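Local coordinates for uncharacterized hypothetical protein (Bacteroides uniformis, PDB 4EIU) that is of unknown function but belongs to the DUF3823 family, its N-terminal domain falling in the transthyretin-like clan, at residues E147-M152 / I225-P230. Residues are numbered along the deposited sequence; the frame is centred on the assembly and turned at random.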
ATOM      1  N   GLU A 147       8.755 -17.316  -6.059  1.00 44.29           N
ATOM      2  CA  GLU A 147       9.951 -17.809  -5.350  1.00 41.54           C
ATOM      3  C   GLU A 147       9.874 -17.512  -3.834  1.00 42.19           C
ATOM      4  O   GLU A 147      10.246 -18.347  -3.021  1.00 40.06           O
ATOM      5  CB  GLU A 147      11.227 -17.158  -5.928  1.00 52.19           C
ATOM      6  CG  GLU A 147      12.448 -17.255  -5.006  1.00 60.54           C
ATOM      7  CD  GLU A 147      13.574 -16.228  -5.263  1.00 83.40           C
ATOM      8  OE1 GLU A 147      13.358 -15.107  -5.771  1.00 66.37           O
ATOM      9  OE2 GLU A 147      14.723 -16.540  -4.898  1.00 76.92           O
ATOM     10  N   LYS A 148       9.391 -16.333  -3.448  1.00 39.81           N
ATOM     11  CA  LYS A 148       9.393 -15.972  -2.037  1.00 40.56           C
ATOM     12  C   LYS A 148       8.129 -16.476  -1.292  1.00 40.37           C
ATOM     13  O   LYS A 148       8.181 -16.764  -0.107  1.00 38.40           O
ATOM     14  CB  LYS A 148       9.583 -14.468  -1.860  1.00 41.32           C
ATOM     15  CG  LYS A 148      10.966 -14.017  -2.378  1.00 46.66           C
ATOM     16  CD  LYS A 148      11.291 -12.581  -2.036  1.00 42.06           C
ATOM     17  CE  LYS A 148      12.775 -12.242  -2.348  1.00 42.99           C
ATOM     18  NZ  LYS A 148      13.076 -10.830  -1.973  1.00 44.14           N
ATOM     19  N   ILE A 149       7.006 -16.581  -1.990  1.00 38.54           N
ATOM     20  CA  ILE A 149       5.723 -16.919  -1.337  1.00 37.09           C
ATOM     21  C   ILE A 149       5.341 -18.402  -1.405  1.00 36.17           C
ATOM     22  O   ILE A 149       4.827 -18.935  -0.421  1.00 38.25           O
ATOM     23  CB  ILE A 149       4.617 -15.957  -1.853  1.00 38.56           C
ATOM     24  CG1 ILE A 149       4.917 -14.558  -1.253  1.00 39.92           C
ATOM     25  CG2 ILE A 149       3.209 -16.409  -1.434  1.00 35.39           C
ATOM     26  CD1 ILE A 149       4.223 -13.418  -1.966  1.00 38.95           C
ATOM     27  N   GLN A 150       5.575 -19.061  -2.554  1.00 40.12           N
ATOM     28  CA  GLN A 150       5.293 -20.522  -2.673  1.00 43.09           C
ATOM     29  C   GLN A 150       5.850 -21.346  -1.500  1.00 43.09           C
ATOM     30  O   GLN A 150       5.108 -22.188  -0.976  1.00 42.50           O
ATOM     31  CB  GLN A 150       5.703 -21.072  -4.025  1.00 43.46           C
ATOM     32  CG  GLN A 150       5.308 -22.517  -4.365  1.00 56.61           C
ATOM     33  CD  GLN A 150       5.584 -22.881  -5.836  1.00 65.82           C
ATOM     34  OE1 GLN A 150       6.438 -22.262  -6.484  1.00 70.03           O
ATOM     35  NE2 GLN A 150       4.880 -23.906  -6.370  1.00 72.77           N
ATOM     36  N   PRO A 151       7.087 -21.030  -1.000  1.00 46.43           N
ATOM     37  CA  PRO A 151       7.611 -21.891   0.111  1.00 48.49           C
ATOM     38  C   PRO A 151       6.827 -21.809   1.401  1.00 43.05           C
ATOM     39  O   PRO A 151       6.965 -22.666   2.253  1.00 44.33           O
ATOM     40  CB  PRO A 151       9.064 -21.389   0.311  1.00 47.78           C
ATOM     41  CG  PRO A 151       9.458 -20.856  -1.042  1.00 51.47           C
ATOM     42  CD  PRO A 151       8.178 -20.215  -1.601  1.00 46.43           C
HETATM   43  N   MSE A 152       5.938 -20.833   1.534  1.00 41.24           N
HETATM   44  CA  MSE A 152       5.181 -20.753   2.742  1.00 43.09           C
HETATM   45  C   MSE A 152       4.078 -21.825   2.792  1.00 46.38           C
HETATM   46  O   MSE A 152       3.523 -22.092   3.870  1.00 45.05           O
HETATM   47  CB  MSE A 152       4.619 -19.370   2.968  1.00 40.39           C
HETATM   48  CG  MSE A 152       5.639 -18.337   3.317  1.00 44.47           C
HETATM   49 SE   MSE A 152       4.745 -16.730   3.853  0.75 37.29          SE
HETATM   50  CE  MSE A 152       4.791 -15.878   2.275  1.00 30.35           C
ATOM     51  N   ILE A 225      -4.028  -7.097  -5.749  1.00 43.27           N
ATOM     52  CA  ILE A 225      -4.032  -8.494  -6.119  1.00 41.18           C
ATOM     53  C   ILE A 225      -4.829  -9.330  -5.129  1.00 45.99           C
ATOM     54  O   ILE A 225      -5.226  -8.842  -4.083  1.00 42.62           O
ATOM     55  CB  ILE A 225      -2.592  -9.072  -6.320  1.00 38.88           C
ATOM     56  CG1 ILE A 225      -1.750  -9.033  -5.037  1.00 39.02           C
ATOM     57  CG2 ILE A 225      -1.902  -8.308  -7.434  1.00 35.93           C
ATOM     58  CD1 ILE A 225      -0.491  -9.926  -5.049  1.00 39.96           C
ATOM     59  N   ASN A 226      -5.037 -10.605  -5.468  1.00 42.91           N
ATOM     60  CA  ASN A 226      -5.784 -11.566  -4.646  1.00 39.59           C
ATOM     61  C   ASN A 226      -4.918 -12.177  -3.523  1.00 38.04           C
ATOM     62  O   ASN A 226      -4.736 -13.391  -3.423  1.00 41.32           O
ATOM     63  CB  ASN A 226      -6.369 -12.635  -5.588  1.00 43.26           C
ATOM     64  CG  ASN A 226      -7.263 -13.643  -4.877  1.00 51.98           C
ATOM     65  OD1 ASN A 226      -7.901 -13.299  -3.903  1.00 48.85           O
ATOM     66  ND2 ASN A 226      -7.283 -14.906  -5.353  1.00 46.84           N
ATOM     67  N   TYR A 227      -4.367 -11.322  -2.656  1.00 37.01           N
ATOM     68  CA  TYR A 227      -3.408 -11.742  -1.662  1.00 37.39           C
ATOM     69  C   TYR A 227      -3.406 -10.781  -0.472  1.00 38.97           C
ATOM     70  O   TYR A 227      -3.286  -9.574  -0.646  1.00 36.12           O
ATOM     71  CB  TYR A 227      -1.991 -11.770  -2.272  1.00 37.20           C
ATOM     72  CG  TYR A 227      -1.002 -12.539  -1.424  1.00 35.99           C
ATOM     73  CD1 TYR A 227      -1.035 -13.918  -1.346  1.00 40.48           C
ATOM     74  CD2 TYR A 227      -0.024 -11.866  -0.652  1.00 38.08           C
ATOM     75  CE1 TYR A 227      -0.121 -14.631  -0.537  1.00 36.69           C
ATOM     76  CE2 TYR A 227       0.859 -12.558   0.139  1.00 39.21           C
ATOM     77  CZ  TYR A 227       0.818 -13.928   0.194  1.00 40.85           C
ATOM     78  OH  TYR A 227       1.693 -14.578   0.989  1.00 40.64           O
ATOM     79  N   ASP A 228      -3.568 -11.354   0.701  1.00 38.93           N
ATOM     80  CA  ASP A 228      -3.680 -10.596   1.928  1.00 38.09           C
ATOM     81  C   ASP A 228      -2.395 -10.477   2.684  1.00 37.55           C
ATOM     82  O   ASP A 228      -1.567 -11.408   2.699  1.00 39.03           O
ATOM     83  CB  ASP A 228      -4.820 -11.136   2.830  1.00 42.42           C
ATOM     84  CG  ASP A 228      -4.666 -12.605   3.224  1.00 44.00           C
ATOM     85  OD1 ASP A 228      -3.943 -13.362   2.566  1.00 54.47           O
ATOM     86  OD2 ASP A 228      -5.273 -13.014   4.229  1.00 48.70           O
ATOM     87  N   THR A 229      -2.240  -9.322   3.335  1.00 35.32           N
ATOM     88  CA  THR A 229      -1.061  -9.019   4.144  1.00 36.57           C
ATOM     89  C   THR A 229      -1.567  -8.345   5.426  1.00 36.81           C
ATOM     90  O   THR A 229      -2.448  -7.465   5.369  1.00 35.35           O
ATOM     91  CB  THR A 229      -0.004  -8.148   3.377  1.00 35.23           C
ATOM     92  OG1 THR A 229      -0.586  -6.935   2.880  1.00 35.98           O
ATOM     93  CG2 THR A 229       0.605  -8.918   2.193  1.00 34.86           C
ATOM     94  N   PRO A 230      -1.114  -8.819   6.595  1.00 39.78           N
ATOM     95  CA  PRO A 230      -0.355 -10.056   6.823  1.00 39.49           C
ATOM     96  C   PRO A 230      -1.182 -11.257   6.390  1.00 40.29           C
ATOM     97  O   PRO A 230      -2.435 -11.189   6.335  1.00 39.01           O
ATOM     98  CB  PRO A 230      -0.121 -10.112   8.345  1.00 39.08           C
ATOM     99  CG  PRO A 230      -0.860  -8.965   8.922  1.00 43.15           C
ATOM    100  CD  PRO A 230      -1.316  -8.037   7.826  1.00 38.52           C
TER
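Two methyl groups and one polar atom meet at Tyr227 OH: Ile149 CG2 lies 3.4 Å from Tyr227 OH and Met152 CE 3.6 Å from it, while the hydroxyl is hydrogen-bonded to the terminal hydroxyl O4 of a bound di(hydroxyethyl)ether, probably from the crystallisation liquor. The carbonyl oxygen of Lys148 also bonds to such a molecule. Between residues 147-152 and 225-230 themselves the touch is wholly one of side chains; the closest CA atoms, those of Ile149 and Tyr227, stand 10.5 Å apart. The phenol spans that gap because its CG is anti to the backbone N (chi1 -165°), sending the ring out toward the helix. Ile149 comes from the opposite direction and meets the phenol end with both branches: CG2 sits 3.8 Å from Tyr227 CZ, obliquely to the ring, and CD1 reaches 4.1 Å from Tyr227 CE2. Selenomethionine Met152 approaches at a slant, its chain bent at chi3 (-96°), and only its terminal methyl arrives at the hydroxyl. Met152 N bonds to Ile149 O at 2.9 Å in the 3-10 turn 150-152, and both side chains point toward the loop. Around the same ring, Tyr159 and Phe145 add edge-to-face stacks, and Trp155 packs on Ile149. A leucine in place of Tyr227 would probably leave the Ile149 and Met152 methyls without the phenol end they rest on, and Tyr159 and Phe145 without their ring partner. The contact thus joins helix 142-149 and the 3-10 turn 150-152 to the loop between strands 216-225 and 239-247 through one buried aromatic: its carbon contacts are apolar, and its buried OH is satisfied here by a di(hydroxyethyl)ether hydroxyl, whose place water would probably take in solution.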